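PDB 6S9V: sucrose 6(F)-phosphate phosphorylase from Thermoanaerobacterium thermosaccharolyticum DSM 571, which acts as a carbohydrate-active enzyme of the alpha-amylase type, built round a closed barrel of eight parallel strands. Local coordinates for residues S106-D111 against R190-E195; A377-Q382 against P389-V394. One frame throughout, in Å; residues are numbered along the deposited sequence.

Interaction 1: residues S106-D111 against R190-E195; sequences SIYFQD and REFLLE
Y108 and F192 reach towards each other from two helices and meet ring against ring, and this one aromatic pair makes the whole contact. The closest atoms are CE2 of Y108 and CE1 of F192, 3.4 Å apart. The phenol end takes part as well: Y108 OH lies 3.5 Å from F192 CD1 and equally far from F192 CE1. With planes at 76° and centroids 5.1 Å apart, the rings meet obliquely. F192 holds its ring out from the helix with CG anti to the backbone N (chi1 173°), so the CD1–CE1 side of the ring reaches Y108 although the two CA atoms are 10.2 Å apart.

Other side chains pack round the tyrosine. I107 CG2 sits 3.9 Å above the centre of one face of its ring, Y121 packs against it edge to face, and M124 and F125 touch it from a loop.

The polar bonds stay within each side. S106 is the N-cap of helix 107-115, which carries Y108: its OG takes a weak bond from F109 N and also pairs with S103 O.

Helix 107-115 belongs to the excursion after strand 92-97, which probably corresponds to domain B of other alpha-amylase-type barrels, and helix 187-202 leads back into the fourth strand. The contact therefore bridges that excursion and the barrel's outer helical layer. With 84 Å² buried and no hydrogen bond across, it rests on dispersion and shape, with little to fix direction.

Interaction 2: residues A377-Q382 against P389-V394; sequences AARAIQ and PQVYYV
The backbone O of Q390 is gripped by the side-chain amide of Q382, with NE2 at 2.9 Å, and by a water whose oxygen lies 2.6 Å from the same Q390 O. This is the alpha-to-beta connection into the eighth strand of the (beta/alpha)8 barrel, where helix 372-384 runs roughly antiparallel to strand 388-392, at 149°. Q382 NE2 approaches from above the carbonyl plane of Q390, 40° out of it, rather than along a lone pair of the oxygen. It has a further, weak bond to T304 OG1 on the seventh strand, so the helix is tied to both neighbouring strands.

R379 fixes the amide's other end, its NH1 donating to Q382 OE1 at 2.9 Å, close to the guanidinium plane. The same NH1 donates to the water, also at 2.9 Å, so the water bridges arginine and strand. A bend at chi2 (-74°) helps carry the guanidinium over to the strand; its NH2 makes a salt bridge to D307, in the loop after strand 302-304, and a hydrogen bond with Y375 OH of its own helix. The side-chain NE2 of Q390 bonds Q22 OE1 on the first strand, near a bound sulfate. V391 covers the arginine, with CG1 3.8 Å above one face of the guanidinium and offset toward its rim.

From the N terminus the chain lays down the first three barrel strands, then leaves the barrel. Interaction 1 closes the long loop that follows: 78 residues separate its segments, and it sets the start of this excursion against the helix that brings the chain back to strand 207-210. Strands four to seven come next. Interaction 2 closes a far shorter loop, six residues between 382 and 389, joining helix 372-384 to the strand that completes the ring beside strand 22-25. The two loops follow in series, neither nested nor crossed. Their centres lie 37 Å apart on opposite sides of the chain's centre, one at the surface, the other buried.

Interaction 1: residues S106-D111 against R190-E195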
loop_
_atom_site.group_PDB
_atom_site.type_symbol
_atom_site.label_atom_id
_atom_site.label_comp_id
_atom_site.label_asym_id
_atom_site.label_seq_id
_atom_site.Cartn_x
_atom_site.Cartn_y
_atom_site.Cartn_z
ATOM N N SER A 106 -22.882 -3.963 6.880
ATOM C CA SER A 106 -23.469 -2.864 6.131
ATOM C C SER A 106 -24.973 -3.084 5.958
ATOM O O SER A 106 -25.471 -4.212 5.988
ATOM C CB SER A 106 -22.800 -2.734 4.765
ATOM O OG SER A 106 -23.005 -3.904 3.990
ATOM N N ILE A 107 -25.701 -1.978 5.765
ATOM C CA ILE A 107 -27.140 -2.077 5.562
ATOM C C ILE A 107 -27.431 -2.961 4.353
ATOM O O ILE A 107 -28.388 -3.741 4.347
ATOM C CB ILE A 107 -27.766 -0.678 5.408
ATOM C CG1 ILE A 107 -29.295 -0.780 5.377
ATOM C CG2 ILE A 107 -27.232 0.017 4.147
ATOM C CD1 ILE A 107 -30.011 0.564 5.341
ATOM N N TYR A 108 -26.573 -2.885 3.332
ATOM C CA TYR A 108 -26.816 -3.636 2.103
ATOM C C TYR A 108 -26.855 -5.130 2.385
ATOM O O TYR A 108 -27.789 -5.830 1.981
ATOM C CB TYR A 108 -25.718 -3.319 1.088
ATOM C CG TYR A 108 -25.455 -1.837 0.946
ATOM C CD1 TYR A 108 -26.383 -0.998 0.360
ATOM C CD2 TYR A 108 -24.290 -1.278 1.450
ATOM C CE1 TYR A 108 -26.145 0.361 0.252
ATOM C CE2 TYR A 108 -24.046 0.077 1.351
ATOM C CZ TYR A 108 -24.979 0.890 0.750
ATOM O OH TYR A 108 -24.739 2.241 0.652
ATOM N N PHE A 109 -25.857 -5.635 3.111
ATOM C CA PHE A 109 -25.820 -7.066 3.371
ATOM C C PHE A 109 -26.772 -7.489 4.482
ATOM O O PHE A 109 -27.332 -8.591 4.417
ATOM C CB PHE A 109 -24.408 -7.522 3.720
ATOM C CG PHE A 109 -24.246 -9.008 3.647
ATOM C CD1 PHE A 109 -24.205 -9.649 2.419
ATOM C CD2 PHE A 109 -24.179 -9.770 4.795
ATOM C CE1 PHE A 109 -24.086 -11.019 2.342
ATOM C CE2 PHE A 109 -24.048 -11.136 4.722
ATOM C CZ PHE A 109 -23.999 -11.762 3.497
ATOM N N GLN A 110 -26.976 -6.655 5.506
ATOM C CA GLN A 110 -27.930 -7.031 6.544
ATOM C C GLN A 110 -29.349 -7.097 5.985
ATOM O O GLN A 110 -30.149 -7.943 6.406
ATOM C CB GLN A 110 -27.835 -6.087 7.743
ATOM C CG GLN A 110 -26.543 -6.317 8.526
ATOM C CD GLN A 110 -26.496 -5.611 9.864
ATOM O OE1 GLN A 110 -26.211 -6.241 10.889
ATOM N NE2 GLN A 110 -26.779 -4.316 9.873
ATOM N N ASP A 111 -29.687 -6.202 5.052
ATOM C CA ASP A 111 -30.994 -6.281 4.405
ATOM C C ASP A 111 -31.118 -7.581 3.624
ATOM O O ASP A 111 -32.150 -8.258 3.684
ATOM C CB ASP A 111 -31.191 -5.077 3.484
ATOM C CG ASP A 111 -32.621 -4.928 3.009
ATOM O OD1 ASP A 111 -33.453 -4.409 3.782
ATOM O OD2 ASP A 111 -32.912 -5.317 1.862
ATOM N N ARG A 190 -21.824 -0.507 -9.043
ATOM C CA ARG A 190 -21.176 0.619 -9.704
ATOM C C ARG A 190 -21.747 1.936 -9.201
ATOM O O ARG A 190 -20.999 2.899 -9.001
ATOM C CB ARG A 190 -21.306 0.484 -11.219
ATOM C CG ARG A 190 -20.567 -0.752 -11.703
ATOM C CD ARG A 190 -20.278 -0.775 -13.176
ATOM N NE ARG A 190 -19.343 -1.867 -13.455
ATOM C CZ ARG A 190 -18.581 -1.964 -14.539
ATOM N NH1 ARG A 190 -18.619 -1.026 -15.478
ATOM N NH2 ARG A 190 -17.769 -3.006 -14.677
ATOM N N GLU A 191 -23.061 1.982 -8.951
ATOM C CA GLU A 191 -23.667 3.164 -8.345
ATOM C C GLU A 191 -23.099 3.410 -6.954
ATOM O O GLU A 191 -22.827 4.556 -6.574
ATOM C CB GLU A 191 -25.186 2.986 -8.257
ATOM C CG GLU A 191 -25.921 3.020 -9.587
ATOM C CD GLU A 191 -27.401 2.694 -9.442
ATOM O OE1 GLU A 191 -27.796 2.134 -8.398
ATOM O OE2 GLU A 191 -28.174 2.997 -10.373
ATOM N N PHE A 192 -22.941 2.338 -6.173
ATOM C CA PHE A 192 -22.363 2.433 -4.836
ATOM C C PHE A 192 -20.953 3.005 -4.878
ATOM O O PHE A 192 -20.626 3.933 -4.130
ATOM C CB PHE A 192 -22.377 1.043 -4.197
ATOM C CG PHE A 192 -21.656 0.954 -2.883
ATOM C CD1 PHE A 192 -22.219 1.476 -1.728
ATOM C CD2 PHE A 192 -20.431 0.321 -2.798
ATOM C CE1 PHE A 192 -21.558 1.383 -0.516
ATOM C CE2 PHE A 192 -19.769 0.221 -1.584
ATOM C CZ PHE A 192 -20.338 0.751 -0.446
ATOM N N LEU A 193 -20.107 2.476 -5.764
ATOM C CA LEU A 193 -18.739 2.967 -5.860
ATOM C C LEU A 193 -18.710 4.418 -6.325
ATOM O O LEU A 193 -17.908 5.216 -5.831
ATOM C CB LEU A 193 -17.922 2.080 -6.800
ATOM C CG LEU A 193 -17.780 0.608 -6.399
ATOM C CD1 LEU A 193 -16.992 -0.154 -7.450
ATOM C CD2 LEU A 193 -17.121 0.463 -5.033
ATOM N N LEU A 194 -19.579 4.776 -7.282
ATOM C CA LEU A 194 -19.665 6.163 -7.729
ATOM C C LEU A 194 -20.026 7.098 -6.584
ATOM O O LEU A 194 -19.516 8.223 -6.504
ATOM C CB LEU A 194 -20.702 6.301 -8.843
ATOM C CG LEU A 194 -20.378 5.753 -10.224
ATOM C CD1 LEU A 194 -21.412 6.263 -11.222
ATOM C CD2 LEU A 194 -18.991 6.164 -10.646
ATOM N N GLU A 195 -20.934 6.667 -5.704
ATOM C CA GLU A 195 -21.313 7.493 -4.567
ATOM C C GLU A 195 -20.139 7.703 -3.619
ATOM O O GLU A 195 -20.029 8.765 -3.001
ATOM C CB GLU A 195 -22.488 6.855 -3.822
ATOM C CG GLU A 195 -22.943 7.636 -2.595
ATOM C CD GLU A 195 -23.343 9.064 -2.915
ATOM O OE1 GLU A 195 -23.828 9.313 -4.041
ATOM O OE2 GLU A 195 -23.147 9.944 -2.048
#

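Interaction 2: residues A377-Q382 against P389-V394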
loop_
_atom_site.group_PDB
_atom_site.type_symbol
_atom_site.label_atom_id
_atom_site.label_comp_id
_atom_site.label_asym_id
_atom_site.label_seq_id
_atom_site.Cartn_x
_atom_site.Cartn_y
_atom_site.Cartn_z
ATOM N N ALA A 377 20.563 5.166 4.578
ATOM C CA ALA A 377 20.950 4.836 3.211
ATOM C C ALA A 377 19.766 4.288 2.424
ATOM O O ALA A 377 19.559 4.659 1.259
ATOM C CB ALA A 377 22.108 3.838 3.216
ATOM N N ALA A 378 18.964 3.425 3.058
ATOM C CA ALA A 378 17.768 2.872 2.432
ATOM C C ALA A 378 16.794 3.965 2.006
ATOM O O ALA A 378 16.250 3.934 0.891
ATOM C CB ALA A 378 17.086 1.905 3.401
ATOM N N ARG A 379 16.527 4.921 2.898
ATOM C CA ARG A 379 15.606 6.005 2.570
ATOM C C ARG A 379 16.189 6.916 1.495
ATOM O O ARG A 379 15.454 7.426 0.644
ATOM C CB ARG A 379 15.272 6.811 3.831
ATOM C CG ARG A 379 14.401 6.048 4.836
ATOM C CD ARG A 379 12.954 5.940 4.367
ATOM N NE ARG A 379 12.142 5.260 5.372
ATOM C CZ ARG A 379 10.949 4.722 5.156
ATOM N NH1 ARG A 379 10.384 4.778 3.955
ATOM N NH2 ARG A 379 10.321 4.113 6.154
ATOM N N ALA A 380 17.506 7.155 1.525
ATOM C CA ALA A 380 18.123 7.948 0.466
ATOM C C ALA A 380 17.934 7.277 -0.892
ATOM O O ALA A 380 17.550 7.928 -1.876
ATOM C CB ALA A 380 19.612 8.160 0.756
ATOM N N ILE A 381 18.196 5.972 -0.963
ATOM C CA ILE A 381 17.949 5.223 -2.191
ATOM C C ILE A 381 16.497 5.388 -2.616
ATOM O O ILE A 381 16.198 5.673 -3.782
ATOM C CB ILE A 381 18.305 3.740 -2.008
ATOM C CG1 ILE A 381 19.806 3.555 -1.784
ATOM C CG2 ILE A 381 17.826 2.945 -3.227
ATOM C CD1 ILE A 381 20.159 2.173 -1.234
ATOM N N GLN A 382 15.570 5.197 -1.675
ATOM C CA GLN A 382 14.154 5.344 -1.993
ATOM C C GLN A 382 13.862 6.725 -2.566
ATOM O O GLN A 382 13.193 6.855 -3.598
ATOM C CB GLN A 382 13.302 5.109 -0.742
ATOM C CG GLN A 382 11.806 5.119 -1.042
ATOM C CD GLN A 382 10.946 5.461 0.157
ATOM O OE1 GLN A 382 11.395 5.428 1.301
ATOM N NE2 GLN A 382 9.686 5.775 -0.111
ATOM N N PRO A 389 7.529 9.245 -3.294
ATOM C CA PRO A 389 7.979 8.498 -2.110
ATOM C C PRO A 389 6.993 8.589 -0.952
ATOM O O PRO A 389 6.514 9.671 -0.608
ATOM C CB PRO A 389 9.315 9.161 -1.753
ATOM C CG PRO A 389 9.319 10.498 -2.453
ATOM C CD PRO A 389 8.129 10.590 -3.376
ATOM N N GLN A 390 6.714 7.436 -0.342
ATOM C CA GLN A 390 5.859 7.319 0.831
ATOM C C GLN A 390 6.659 6.762 1.992
ATOM O O GLN A 390 7.469 5.847 1.809
ATOM C CB GLN A 390 4.670 6.397 0.562
ATOM C CG GLN A 390 3.801 6.852 -0.583
ATOM C CD GLN A 390 2.494 6.112 -0.635
ATOM O OE1 GLN A 390 2.458 4.895 -0.485
ATOM N NE2 GLN A 390 1.406 6.843 -0.847
ATOM N N VAL A 391 6.425 7.316 3.180
ATOM C CA VAL A 391 7.069 6.869 4.413
ATOM C C VAL A 391 5.978 6.401 5.369
ATOM O O VAL A 391 5.073 7.173 5.719
ATOM C CB VAL A 391 7.920 7.975 5.058
ATOM C CG1 VAL A 391 8.464 7.522 6.419
ATOM C CG2 VAL A 391 9.072 8.364 4.138
ATOM N N TYR A 392 6.056 5.139 5.774
ATOM C CA TYR A 392 5.118 4.597 6.753
ATOM C C TYR A 392 5.448 5.125 8.145
ATOM O O TYR A 392 6.617 5.319 8.490
ATOM C CB TYR A 392 5.186 3.074 6.690
ATOM C CG TYR A 392 4.216 2.299 7.541
ATOM C CD1 TYR A 392 2.850 2.365 7.323
ATOM C CD2 TYR A 392 4.681 1.456 8.541
ATOM C CE1 TYR A 392 1.969 1.623 8.084
ATOM C CE2 TYR A 392 3.809 0.711 9.309
ATOM C CZ TYR A 392 2.462 0.795 9.074
ATOM O OH TYR A 392 1.600 0.058 9.835
ATOM N N TYR A 393 4.404 5.355 8.956
ATOM C CA TYR A 393 4.586 6.079 10.214
ATOM C C TYR A 393 5.532 5.347 11.160
ATOM O O TYR A 393 6.292 5.985 11.897
ATOM C CB TYR A 393 3.235 6.326 10.894
ATOM C CG TYR A 393 2.598 5.100 11.520
ATOM C CD1 TYR A 393 1.932 4.174 10.734
ATOM C CD2 TYR A 393 2.663 4.873 12.894
ATOM C CE1 TYR A 393 1.346 3.055 11.287
ATOM C CE2 TYR A 393 2.085 3.749 13.456
ATOM C CZ TYR A 393 1.426 2.846 12.645
ATOM O OH TYR A 393 0.836 1.726 13.177
ATOM N N VAL A 394 5.508 4.013 11.164
ATOM C CA VAL A 394 6.425 3.285 12.040
ATOM C C VAL A 394 7.867 3.550 11.626
ATOM O O VAL A 394 8.736 3.800 12.471
ATOM C CB VAL A 394 6.103 1.778 12.038
ATOM C CG1 VAL A 394 7.165 0.993 12.853
ATOM C CG2 VAL A 394 4.712 1.536 12.594
HETATM O O HOH W 1 7.859 3.675 3.209
#